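PDB 1F2E: glutathione s-transferase from Sphingomonas paucimobilis, which binds glutathione and probably catalyses its transfer to electrophilic substrates, as other members of the glutathione S-transferase superfamily do. Local coordinates for residues Glu26-Asp31 / Lys36-Glu41; Leu82-Gly87 / Tyr92-Arg97; Ser96-Leu101 / Asp155-Val160; Val110-Pro115 / Ala123-Ser128. All coordinates share one frame; numbering follows the deposited sequence.

Interaction 1 (Glu26-Asp31 / Lys36-Glu41)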
loop_
_atom_site.group_PDB
_atom_site.type_symbol
_atom_site.label_atom_id
_atom_site.label_comp_id
_atom_site.label_asym_id
_atom_site.label_seq_id
_atom_site.Cartn_x
_atom_site.Cartn_y
_atom_site.Cartn_z
ATOM N N GLU A 26 21.204 10.037 -7.994
ATOM C CA GLU A 26 21.862 10.634 -6.850
ATOM C C GLU A 26 20.908 10.525 -5.678
ATOM O O GLU A 26 19.694 10.721 -5.816
ATOM C CB GLU A 26 22.236 12.097 -7.105
ATOM C CG GLU A 26 21.110 13.091 -6.981
ATOM C CD GLU A 26 21.619 14.515 -6.907
ATOM O OE1 GLU A 26 22.422 14.801 -5.989
ATOM O OE2 GLU A 26 21.221 15.343 -7.758
ATOM N N ALA A 27 21.462 10.171 -4.528
ATOM C CA ALA A 27 20.674 10.051 -3.321
ATOM C C ALA A 27 20.865 11.340 -2.547
ATOM O O ALA A 27 21.993 11.699 -2.196
ATOM C CB ALA A 27 21.149 8.869 -2.495
ATOM N N VAL A 28 19.765 12.052 -2.316
ATOM C CA VAL A 28 19.809 13.289 -1.554
ATOM C C VAL A 28 19.341 12.967 -0.138
ATOM O O VAL A 28 18.167 12.644 0.076
ATOM C CB VAL A 28 18.869 14.369 -2.141
ATOM C CG1 VAL A 28 19.040 15.672 -1.363
ATOM C CG2 VAL A 28 19.160 14.581 -3.625
ATOM N N LYS A 29 20.255 13.043 0.825
ATOM C CA LYS A 29 19.907 12.766 2.211
ATOM C C LYS A 29 19.036 13.901 2.735
ATOM O O LYS A 29 19.248 15.065 2.401
ATOM C CB LYS A 29 21.168 12.632 3.066
ATOM C CG LYS A 29 22.221 11.694 2.484
ATOM C CD LYS A 29 23.171 11.174 3.562
ATOM C CE LYS A 29 23.843 12.299 4.341
ATOM N NZ LYS A 29 24.541 11.788 5.561
ATOM N N VAL A 30 18.049 13.555 3.552
ATOM C CA VAL A 30 17.138 14.539 4.107
ATOM C C VAL A 30 17.171 14.526 5.630
ATOM O O VAL A 30 17.188 13.460 6.251
ATOM C CB VAL A 30 15.679 14.254 3.669
ATOM C CG1 VAL A 30 14.737 15.291 4.279
ATOM C CG2 VAL A 30 15.575 14.240 2.149
ATOM N N ASP A 31 17.195 15.713 6.227
ATOM C CA ASP A 31 17.173 15.825 7.683
ATOM C C ASP A 31 15.681 15.876 7.979
ATOM O O ASP A 31 15.054 16.923 7.847
ATOM C CB ASP A 31 17.847 17.125 8.151
ATOM C CG ASP A 31 17.914 17.238 9.673
ATOM O OD1 ASP A 31 16.900 16.936 10.339
ATOM O OD2 ASP A 31 18.974 17.638 10.201
ATOM N N LYS A 36 14.866 19.381 5.669
ATOM C CA LYS A 36 15.808 20.074 4.797
ATOM C C LYS A 36 16.705 19.055 4.112
ATOM O O LYS A 36 17.211 18.134 4.753
ATOM C CB LYS A 36 16.654 21.064 5.603
ATOM C CG LYS A 36 15.840 22.191 6.220
ATOM C CD LYS A 36 16.722 23.247 6.870
ATOM C CE LYS A 36 15.877 24.374 7.452
ATOM N NZ LYS A 36 16.710 25.470 8.030
ATOM N N THR A 37 16.892 19.215 2.808
ATOM C CA THR A 37 17.722 18.294 2.044
ATOM C C THR A 37 19.167 18.767 2.066
ATOM O O THR A 37 19.430 19.958 2.230
ATOM C CB THR A 37 17.248 18.198 0.578
ATOM O OG1 THR A 37 17.635 19.379 -0.137
ATOM C CG2 THR A 37 15.728 18.063 0.525
ATOM N N GLU A 38 20.100 17.832 1.902
ATOM C CA GLU A 38 21.522 18.161 1.905
ATOM C C GLU A 38 21.852 19.077 0.735
ATOM O O GLU A 38 23.018 19.364 0.465
ATOM C CB GLU A 38 22.368 16.888 1.820
ATOM C CG GLU A 38 22.210 16.107 0.525
ATOM C CD GLU A 38 23.043 14.837 0.504
ATOM O OE1 GLU A 38 22.942 14.073 -0.478
ATOM O OE2 GLU A 38 23.800 14.600 1.469
ATOM N N ALA A 39 20.813 19.528 0.041
ATOM C CA ALA A 39 20.968 20.424 -1.095
ATOM C C ALA A 39 20.465 21.814 -0.706
ATOM O O ALA A 39 20.503 22.749 -1.508
ATOM C CB ALA A 39 20.180 19.890 -2.297
ATOM N N GLY A 40 19.987 21.934 0.531
ATOM C CA GLY A 40 19.484 23.209 1.017
ATOM C C GLY A 40 17.973 23.360 0.962
ATOM O O GLY A 40 17.371 23.944 1.865
ATOM N N GLU A 41 17.358 22.826 -0.089
ATOM C CA GLU A 41 15.910 22.912 -0.280
ATOM C C GLU A 41 15.068 22.487 0.914
ATOM O O GLU A 41 15.490 21.686 1.754
ATOM C CB GLU A 41 15.463 22.047 -1.460
ATOM C CG GLU A 41 16.143 22.304 -2.783
ATOM C CD GLU A 41 15.596 21.388 -3.871
ATOM O OE1 GLU A 41 14.407 21.554 -4.259
ATOM O OE2 GLU A 41 16.345 20.489 -4.329
HETATM O O HOH W 1 23.100 14.923 -3.355
#

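Interaction 2 (Leu82-Gly87 / Tyr92-Arg97)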
loop_
_atom_site.group_PDB
_atom_site.type_symbol
_atom_site.label_atom_id
_atom_site.label_comp_id
_atom_site.label_asym_id
_atom_site.label_seq_id
_atom_site.Cartn_x
_atom_site.Cartn_y
_atom_site.Cartn_z
ATOM N N LEU A 82 13.909 -7.198 -12.106
ATOM C CA LEU A 82 13.557 -7.056 -10.692
ATOM C C LEU A 82 12.058 -7.004 -10.424
ATOM O O LEU A 82 11.620 -6.826 -9.285
ATOM C CB LEU A 82 14.212 -5.816 -10.097
ATOM C CG LEU A 82 15.688 -5.908 -9.728
ATOM C CD1 LEU A 82 16.069 -4.633 -8.990
ATOM C CD2 LEU A 82 15.944 -7.131 -8.848
ATOM N N ALA A 83 11.275 -7.155 -11.481
ATOM C CA ALA A 83 9.823 -7.148 -11.381
ATOM C C ALA A 83 9.300 -7.801 -12.648
ATOM O O ALA A 83 9.881 -7.629 -13.720
ATOM C CB ALA A 83 9.303 -5.721 -11.277
ATOM N N PRO A 84 8.222 -8.587 -12.543
ATOM C CA PRO A 84 7.717 -9.207 -13.769
ATOM C C PRO A 84 7.285 -8.162 -14.804
ATOM O O PRO A 84 7.052 -7.001 -14.469
ATOM C CB PRO A 84 6.558 -10.088 -13.276
ATOM C CG PRO A 84 6.256 -9.587 -11.877
ATOM C CD PRO A 84 7.599 -9.179 -11.349
ATOM N N ALA A 85 7.194 -8.583 -16.061
ATOM C CA ALA A 85 6.813 -7.690 -17.148
ATOM C C ALA A 85 5.329 -7.341 -17.121
ATOM O O ALA A 85 4.504 -8.121 -16.642
ATOM C CB ALA A 85 7.167 -8.328 -18.477
ATOM N N GLU A 86 4.999 -6.159 -17.631
ATOM C CA GLU A 86 3.616 -5.703 -17.697
ATOM C C GLU A 86 2.811 -6.725 -18.488
ATOM O O GLU A 86 3.328 -7.349 -19.412
ATOM C CB GLU A 86 3.542 -4.348 -18.403
ATOM C CG GLU A 86 3.808 -3.127 -17.521
ATOM C CD GLU A 86 2.551 -2.602 -16.824
ATOM O OE1 GLU A 86 2.625 -1.509 -16.218
ATOM O OE2 GLU A 86 1.495 -3.275 -16.879
ATOM N N GLY A 87 1.548 -6.903 -18.119
ATOM C CA GLY A 87 0.713 -7.849 -18.832
ATOM C C GLY A 87 0.702 -9.242 -18.242
ATOM O O GLY A 87 -0.181 -10.037 -18.552
ATOM N N TYR A 92 0.780 -8.790 -10.840
ATOM C CA TYR A 92 -0.203 -8.481 -9.817
ATOM C C TYR A 92 0.197 -9.157 -8.516
ATOM O O TYR A 92 -0.016 -8.602 -7.432
ATOM C CB TYR A 92 -1.601 -8.920 -10.277
ATOM C CG TYR A 92 -1.991 -8.255 -11.583
ATOM C CD1 TYR A 92 -1.779 -8.897 -12.802
ATOM C CD2 TYR A 92 -2.480 -6.944 -11.603
ATOM C CE1 TYR A 92 -2.035 -8.253 -14.011
ATOM C CE2 TYR A 92 -2.737 -6.290 -12.810
ATOM C CZ TYR A 92 -2.509 -6.953 -14.008
ATOM O OH TYR A 92 -2.735 -6.312 -15.203
ATOM N N ARG A 93 0.792 -10.343 -8.619
ATOM C CA ARG A 93 1.255 -11.042 -7.422
ATOM C C ARG A 93 2.292 -10.135 -6.768
ATOM O O ARG A 93 2.309 -9.981 -5.554
ATOM C CB ARG A 93 1.919 -12.378 -7.767
ATOM C CG ARG A 93 1.034 -13.348 -8.520
ATOM C CD ARG A 93 1.708 -14.705 -8.669
ATOM N NE ARG A 93 0.920 -15.587 -9.525
ATOM C CZ ARG A 93 1.266 -15.946 -10.756
ATOM N NH1 ARG A 93 2.400 -15.504 -11.287
ATOM N NH2 ARG A 93 0.467 -16.733 -11.462
ATOM N N LEU A 94 3.160 -9.535 -7.576
ATOM C CA LEU A 94 4.177 -8.641 -7.037
ATOM C C LEU A 94 3.521 -7.429 -6.387
ATOM O O LEU A 94 3.877 -7.042 -5.273
ATOM C CB LEU A 94 5.132 -8.156 -8.134
ATOM C CG LEU A 94 6.118 -7.080 -7.664
ATOM C CD1 LEU A 94 6.981 -7.639 -6.516
ATOM C CD2 LEU A 94 7.005 -6.640 -8.823
ATOM N N LEU A 95 2.561 -6.833 -7.084
ATOM C CA LEU A 95 1.881 -5.653 -6.560
ATOM C C LEU A 95 1.181 -5.945 -5.233
ATOM O O LEU A 95 1.134 -5.094 -4.334
ATOM C CB LEU A 95 0.877 -5.133 -7.586
ATOM C CG LEU A 95 0.102 -3.886 -7.161
ATOM C CD1 LEU A 95 1.052 -2.798 -6.642
ATOM C CD2 LEU A 95 -0.698 -3.395 -8.354
ATOM N N SER A 96 0.637 -7.150 -5.115
ATOM C CA SER A 96 -0.038 -7.556 -3.890
ATOM C C SER A 96 0.976 -7.603 -2.742
ATOM O O SER A 96 0.698 -7.123 -1.644
ATOM C CB SER A 96 -0.683 -8.934 -4.081
ATOM O OG SER A 96 -1.096 -9.484 -2.841
ATOM N N ARG A 97 2.153 -8.178 -3.009
ATOM C CA ARG A 97 3.200 -8.278 -1.996
ATOM C C ARG A 97 3.701 -6.907 -1.580
ATOM O O ARG A 97 3.898 -6.651 -0.391
ATOM C CB ARG A 97 4.384 -9.126 -2.497
ATOM C CG ARG A 97 4.103 -10.628 -2.585
ATOM C CD ARG A 97 3.453 -11.151 -1.305
ATOM N NE ARG A 97 2.006 -10.915 -1.295
ATOM C CZ ARG A 97 1.232 -10.960 -0.208
ATOM N NH1 ARG A 97 -0.074 -10.735 -0.311
ATOM N NH2 ARG A 97 1.761 -11.213 0.984
HETATM O O HOH W 2 0.293 -5.729 -16.112
#

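Interaction 3 (Ser96-Leu101 / Asp155-Val160)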
loop_
_atom_site.group_PDB
_atom_site.type_symbol
_atom_site.label_atom_id
_atom_site.label_comp_id
_atom_site.label_asym_id
_atom_site.label_seq_id
_atom_site.Cartn_x
_atom_site.Cartn_y
_atom_site.Cartn_z
ATOM N N SER A 96 0.637 -7.150 -5.115
ATOM C CA SER A 96 -0.038 -7.556 -3.890
ATOM C C SER A 96 0.976 -7.603 -2.742
ATOM O O SER A 96 0.698 -7.123 -1.644
ATOM C CB SER A 96 -0.683 -8.934 -4.081
ATOM O OG SER A 96 -1.096 -9.484 -2.841
ATOM N N ARG A 97 2.153 -8.178 -3.009
ATOM C CA ARG A 97 3.200 -8.278 -1.996
ATOM C C ARG A 97 3.701 -6.907 -1.580
ATOM O O ARG A 97 3.898 -6.651 -0.391
ATOM C CB ARG A 97 4.384 -9.126 -2.497
ATOM C CG ARG A 97 4.103 -10.628 -2.585
ATOM C CD ARG A 97 3.453 -11.151 -1.305
ATOM N NE ARG A 97 2.006 -10.915 -1.295
ATOM C CZ ARG A 97 1.232 -10.960 -0.208
ATOM N NH1 ARG A 97 -0.074 -10.735 -0.311
ATOM N NH2 ARG A 97 1.761 -11.213 0.984
ATOM N N LEU A 98 3.911 -6.020 -2.547
ATOM C CA LEU A 98 4.383 -4.681 -2.211
ATOM C C LEU A 98 3.330 -3.968 -1.380
ATOM O O LEU A 98 3.642 -3.239 -0.426
ATOM C CB LEU A 98 4.669 -3.874 -3.475
ATOM C CG LEU A 98 5.762 -4.440 -4.388
ATOM C CD1 LEU A 98 5.946 -3.526 -5.599
ATOM C CD2 LEU A 98 7.059 -4.583 -3.606
ATOM N N SER A 99 2.075 -4.188 -1.744
ATOM C CA SER A 99 0.963 -3.568 -1.045
ATOM C C SER A 99 0.837 -4.065 0.396
ATOM O O SER A 99 0.571 -3.280 1.313
ATOM C CB SER A 99 -0.334 -3.836 -1.804
ATOM O OG SER A 99 -1.442 -3.454 -1.022
ATOM N N PHE A 100 1.027 -5.364 0.597
ATOM C CA PHE A 100 0.929 -5.928 1.938
ATOM C C PHE A 100 2.051 -5.376 2.811
ATOM O O PHE A 100 1.829 -4.962 3.948
ATOM C CB PHE A 100 1.037 -7.452 1.891
ATOM C CG PHE A 100 1.165 -8.085 3.247
ATOM C CD1 PHE A 100 0.037 -8.309 4.035
ATOM C CD2 PHE A 100 2.413 -8.425 3.752
ATOM C CE1 PHE A 100 0.152 -8.864 5.312
ATOM C CE2 PHE A 100 2.546 -8.981 5.030
ATOM C CZ PHE A 100 1.414 -9.201 5.810
ATOM N N LEU A 101 3.258 -5.382 2.251
ATOM C CA LEU A 101 4.456 -4.904 2.922
ATOM C C LEU A 101 4.322 -3.429 3.315
ATOM O O LEU A 101 4.685 -3.034 4.425
ATOM C CB LEU A 101 5.660 -5.100 1.988
ATOM C CG LEU A 101 6.736 -6.171 2.243
ATOM C CD1 LEU A 101 6.209 -7.332 3.051
ATOM C CD2 LEU A 101 7.276 -6.643 0.904
ATOM N N ASP A 155 11.541 -8.471 -2.450
ATOM C CA ASP A 155 12.541 -9.066 -1.574
ATOM C C ASP A 155 13.365 -7.962 -0.933
ATOM O O ASP A 155 13.677 -8.025 0.257
ATOM C CB ASP A 155 13.436 -10.013 -2.367
ATOM C CG ASP A 155 12.688 -11.246 -2.847
ATOM O OD1 ASP A 155 12.648 -11.499 -4.074
ATOM O OD2 ASP A 155 12.141 -11.965 -1.986
ATOM N N ILE A 156 13.702 -6.941 -1.719
ATOM C CA ILE A 156 14.476 -5.815 -1.210
ATOM C C ILE A 156 13.646 -5.070 -0.168
ATOM O O ILE A 156 14.137 -4.724 0.907
ATOM C CB ILE A 156 14.847 -4.836 -2.340
ATOM C CG1 ILE A 156 15.657 -5.568 -3.415
ATOM C CG2 ILE A 156 15.625 -3.661 -1.774
ATOM C CD1 ILE A 156 16.062 -4.701 -4.590
ATOM N N TYR A 157 12.380 -4.834 -0.501
ATOM C CA TYR A 157 11.439 -4.139 0.378
ATOM C C TYR A 157 11.296 -4.901 1.710
ATOM O O TYR A 157 11.412 -4.309 2.797
ATOM C CB TYR A 157 10.094 -4.031 -0.344
ATOM C CG TYR A 157 9.103 -3.010 0.188
ATOM C CD1 TYR A 157 9.502 -1.963 1.017
ATOM C CD2 TYR A 157 7.763 -3.074 -0.192
ATOM C CE1 TYR A 157 8.588 -1.001 1.454
ATOM C CE2 TYR A 157 6.842 -2.129 0.235
ATOM C CZ TYR A 157 7.250 -1.100 1.054
ATOM O OH TYR A 157 6.311 -0.189 1.474
ATOM N N LEU A 158 11.074 -6.210 1.638
ATOM C CA LEU A 158 10.935 -7.005 2.867
ATOM C C LEU A 158 12.245 -7.057 3.661
ATOM O O LEU A 158 12.254 -6.906 4.883
ATOM C CB LEU A 158 10.476 -8.437 2.540
ATOM C CG LEU A 158 10.415 -9.456 3.689
ATOM C CD1 LEU A 158 9.531 -8.927 4.848
ATOM C CD2 LEU A 158 9.869 -10.784 3.146
ATOM N N TYR A 159 13.348 -7.280 2.957
ATOM C CA TYR A 159 14.659 -7.358 3.588
ATOM C C TYR A 159 14.914 -6.132 4.464
ATOM O O TYR A 159 15.333 -6.253 5.607
ATOM C CB TYR A 159 15.743 -7.449 2.521
ATOM C CG TYR A 159 17.120 -7.236 3.072
ATOM C CD1 TYR A 159 17.777 -8.246 3.765
ATOM C CD2 TYR A 159 17.756 -6.009 2.931
ATOM C CE1 TYR A 159 19.040 -8.038 4.307
ATOM C CE2 TYR A 159 19.019 -5.790 3.468
ATOM C CZ TYR A 159 19.653 -6.808 4.154
ATOM O OH TYR A 159 20.894 -6.582 4.701
ATOM N N VAL A 160 14.667 -4.948 3.915
ATOM C CA VAL A 160 14.865 -3.718 4.673
ATOM C C VAL A 160 14.046 -3.704 5.973
ATOM O O VAL A 160 14.539 -3.306 7.028
ATOM C CB VAL A 160 14.480 -2.494 3.827
ATOM C CG1 VAL A 160 14.461 -1.240 4.696
ATOM C CG2 VAL A 160 15.471 -2.331 2.685
#

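Interaction 4 (Val110-Pro115 / Ala123-Ser128)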
loop_
_atom_site.group_PDB
_atom_site.type_symbol
_atom_site.label_atom_id
_atom_site.label_comp_id
_atom_site.label_asym_id
_atom_site.label_seq_id
_atom_site.Cartn_x
_atom_site.Cartn_y
_atom_site.Cartn_z
ATOM N N VAL A 110 5.304 1.473 12.988
ATOM C CA VAL A 110 5.113 2.878 13.336
ATOM C C VAL A 110 5.103 3.207 14.828
ATOM O O VAL A 110 5.932 3.986 15.296
ATOM C CB VAL A 110 3.831 3.442 12.657
ATOM C CG1 VAL A 110 3.552 4.861 13.140
ATOM C CG2 VAL A 110 4.017 3.440 11.135
ATOM N N PRO A 111 4.176 2.612 15.597
ATOM C CA PRO A 111 4.107 2.883 17.036
ATOM C C PRO A 111 5.428 2.674 17.779
ATOM O O PRO A 111 5.707 3.365 18.757
ATOM C CB PRO A 111 3.021 1.922 17.518
ATOM C CG PRO A 111 2.133 1.775 16.323
ATOM C CD PRO A 111 3.133 1.650 15.192
ATOM N N LEU A 112 6.229 1.719 17.313
ATOM C CA LEU A 112 7.512 1.403 17.931
ATOM C C LEU A 112 8.592 2.422 17.592
ATOM O O LEU A 112 9.605 2.510 18.283
ATOM C CB LEU A 112 7.987 0.019 17.488
ATOM C CG LEU A 112 7.080 -1.169 17.804
ATOM C CD1 LEU A 112 7.656 -2.430 17.178
ATOM C CD2 LEU A 112 6.940 -1.320 19.317
ATOM N N PHE A 113 8.378 3.180 16.521
ATOM C CA PHE A 113 9.340 4.187 16.085
ATOM C C PHE A 113 8.914 5.574 16.554
ATOM O O PHE A 113 9.684 6.529 16.469
ATOM C CB PHE A 113 9.449 4.184 14.557
ATOM C CG PHE A 113 9.993 2.904 13.981
ATOM C CD1 PHE A 113 9.736 2.563 12.653
ATOM C CD2 PHE A 113 10.770 2.045 14.756
ATOM C CE1 PHE A 113 10.246 1.387 12.109
ATOM C CE2 PHE A 113 11.282 0.870 14.221
ATOM C CZ PHE A 113 11.023 0.538 12.901
ATOM N N ALA A 114 7.679 5.679 17.032
ATOM C CA ALA A 114 7.159 6.952 17.513
ATOM C C ALA A 114 7.631 7.188 18.943
ATOM O O ALA A 114 7.738 6.254 19.738
ATOM C CB ALA A 114 5.633 6.959 17.450
ATOM N N PRO A 115 7.916 8.451 19.289
ATOM C CA PRO A 115 8.384 8.820 20.629
ATOM C C PRO A 115 7.309 8.767 21.717
ATOM O O PRO A 115 7.410 7.997 22.675
ATOM C CB PRO A 115 8.913 10.234 20.419
ATOM C CG PRO A 115 7.938 10.785 19.410
ATOM C CD PRO A 115 7.825 9.640 18.417
ATOM N N ALA A 123 3.596 -2.304 23.353
ATOM C CA ALA A 123 3.414 -3.735 23.563
ATOM C C ALA A 123 2.500 -4.306 22.488
ATOM O O ALA A 123 2.730 -5.410 21.990
ATOM C CB ALA A 123 2.823 -3.995 24.943
ATOM N N ALA A 124 1.467 -3.544 22.137
ATOM C CA ALA A 124 0.512 -3.962 21.117
ATOM C C ALA A 124 1.190 -4.004 19.757
ATOM O O ALA A 124 0.986 -4.935 18.985
ATOM C CB ALA A 124 -0.682 -2.999 21.076
ATOM N N ALA A 125 1.999 -2.994 19.465
ATOM C CA ALA A 125 2.707 -2.943 18.189
ATOM C C ALA A 125 3.651 -4.142 18.093
ATOM O O ALA A 125 3.662 -4.863 17.083
ATOM C CB ALA A 125 3.495 -1.641 18.076
ATOM N N ALA A 126 4.434 -4.358 19.148
ATOM C CA ALA A 126 5.376 -5.475 19.182
ATOM C C ALA A 126 4.664 -6.783 18.869
ATOM O O ALA A 126 5.149 -7.588 18.073
ATOM C CB ALA A 126 6.054 -5.564 20.551
ATOM N N GLU A 127 3.511 -6.996 19.494
ATOM C CA GLU A 127 2.754 -8.217 19.262
ATOM C C GLU A 127 2.317 -8.317 17.799
ATOM O O GLU A 127 2.338 -9.403 17.218
ATOM C CB GLU A 127 1.535 -8.278 20.183
ATOM C CG GLU A 127 0.582 -9.427 19.862
ATOM C CD GLU A 127 -0.552 -9.558 20.865
ATOM O OE1 GLU A 127 -0.755 -8.621 21.675
ATOM O OE2 GLU A 127 -1.242 -10.598 20.836
ATOM N N SER A 128 1.927 -7.188 17.204
ATOM C CA SER A 128 1.511 -7.180 15.800
ATOM C C SER A 128 2.711 -7.464 14.882
ATOM O O SER A 128 2.606 -8.242 13.927
ATOM C CB SER A 128 0.884 -5.833 15.430
ATOM O OG SER A 128 0.444 -5.851 14.081
#

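Interaction 1 (Glu26-Asp31 / Lys36-Glu41)
Val30 and Thr37 face each other in a beta hairpin at one edge of the thioredoxin-fold sheet. They form an antiparallel non-hydrogen-bonded pair. Beside them Asp31 and Lys36 make the hydrogen-bonded pair. Asp31 N gives a nearly straight bond to Lys36 O (2.8 Å, 175°), and Lys36 N returns a longer one to Asp31 O. Glu38 N adds a bond of 2.9 Å to Lys29 O. The side chain of Glu38 then turns back to strand 26-31. Its CG sits between its own backbone N and carbonyl carbon (chi1 65°), and the rest of the chain is extended. Lys29 N donates a hydrogen bond of 3.2 Å to Glu38 OE1, from above the carboxylate plane. A water donates to the same OE1 and to Glu26 OE1. The methylenes of Lys29 pass close to the other oxygen, with CG 3.5 Å from Glu38 OE2. An alanine here, with no chain beyond CB, would probably leave Glu38 OE2 less covered and its carboxylate without a nearby positive charge. Val28 CG1 packs 3.7 Å from Thr37 CB. Strand 26-31 is bonded along its other edge to strand 2-5, while Val30 and Thr37 both touch Phe43 of helix 43-46.

Interaction 2 (Leu82-Gly87 / Tyr92-Arg97)
The CA atoms of Ala83 and Leu94 approach to 7.3 Å where the irregular segment 82-87 passes one side of helix 89-113. This segment belongs to the linker that leads from the thioredoxin-like domain into the helical C-terminal domain. The direct contact is small and apolar. Leu94 has its CG anti to the backbone N (chi1 173°), and its CD2 reaches the linker. There CD2 lies 3.5 Å from Ala83 CB, slightly tighter than ordinary van der Waals contact. The same methyl is 3.6 Å from Pro84 CD, so one branch meets both linker residues. Leu71 of helix 66-75 touches both Ala83 and Leu94, and Val153 and Ala154 of helix 153-161 also pack on the leucine. Other residues of the helix meet the second subunit: Tyr92 stacks edge-to-face on Tyr72 of that subunit and bonds to its Asp75. Within the helix, Arg97 NH1 donates to Ser96 OG at 3.0 Å, with the oxygen close to the guanidinium plane. A water joins the end of segment 82-87 to the start of segment 92-97. It accepts from Gly87 N and donates to Glu86 OE2, and it gives a longer bond of 3.2 Å to Tyr92 OH.

Interaction 3 (Ser96-Leu101 / Asp155-Val160)
Leu98 and Leu101 of helix 89-113 pack against the CD2/CE2 side of the Tyr157 ring, which comes from helix 153-161. Leu101 CB comes within 3.6 Å of Tyr157 CD2, and the two side chains slide past each other in opposite directions. The carbonyl of Leu98 lies at the ring edge, near its plane, with Leu98 O 3.5 Å from Tyr157 CE2. Leu98 CD2 adds an apolar contact to Tyr157 CD2. Tyr157 has CG anti to its backbone N (chi1 -162°), which sends the ring across. Leu101 also meets Leu158 at about a right angle, its CD2 4.0 Å from Leu158 CB. Behind these side chains the segments run nearly parallel, their axes 10.1 Å apart and 19° from one another. Asn66 and Leu70 of helix 66-75 also touch Tyr157, and Pro67 touches Leu98. An alanine in place of Tyr157 would probably open a gap beside Leu98 and Leu101 and leave the bound glutathione with one contact fewer. Asp155 OD1 bonds to Ser152 N, consistent with the N-terminal capping box known in this superfamily. The contact belongs to the buried helix core of the GST C-terminal domain, with Tyr157 at the glutathione pocket.

Interaction 4 (Val110-Pro115 / Ala123-Ser128)
The CA atoms of Pro111 and Ala125 come within 6.1 Å where the weakly bonded end of helix 89-113 lies against helix 119-141. The two helices follow each other in the chain and form a helical hairpin of the all-alpha C-terminal domain. The contact sits near the turn between them. The first of the pair is kinked here. Pro111 has no N-H to give to the preceding turn, and Leu112 N makes no such bond either. The chain tightens beyond this point, as Phe113 N bonds to Val110 O only three residues back, at 2.9 Å. The side-chain contact is wholly apolar and centres on the methyl group of Ala125. Pro111 CB touches Ala125 CB at 3.6 Å, with the ring carbon CG slightly farther off. Leu112 CG reaches the same methyl at 3.6 Å. Ala125 CB is therefore shared by two neighbouring residues of the other helix. The close approach is consistent with the small side chain of Ala125. No other chain of the assembly touches the two segments. Val168 packs on Leu112, and Trp164 meets the Phe113 ring edge-to-face. Pro111 O is hydrogen-bonded to Thr117 OG1 in the connecting segment. Leu112 directs its CG anti to the carbonyl carbon (chi1 -59°), and its CD2 passes Ala125 CB to end 3.9 Å from Ala126 N.

In the fold
Interactions 2, 3 and 4 all use helix 89-113. Interactions 2 and 3 share Ser96 and Arg97, their centres are about 12 Å apart, and both touch the second subunit. Interaction 4 lies farther along the helix, its centre about 19 Å from that of interaction 3. Interaction 1 stands apart on the thioredoxin-like domain, its centre about 25 Å from that of interaction 3. Residues of both domains line the glutathione pocket. The side chain of Tyr157 is about 4 Å from glutathione and about 5 Å from that of Cys10. The side chain of Val30 is about 8 Å from the ligand but about 4 Å from that of Val52, which binds it. The side chains of Leu94 and Pro111 are about 14 and 11 Å from glutathione.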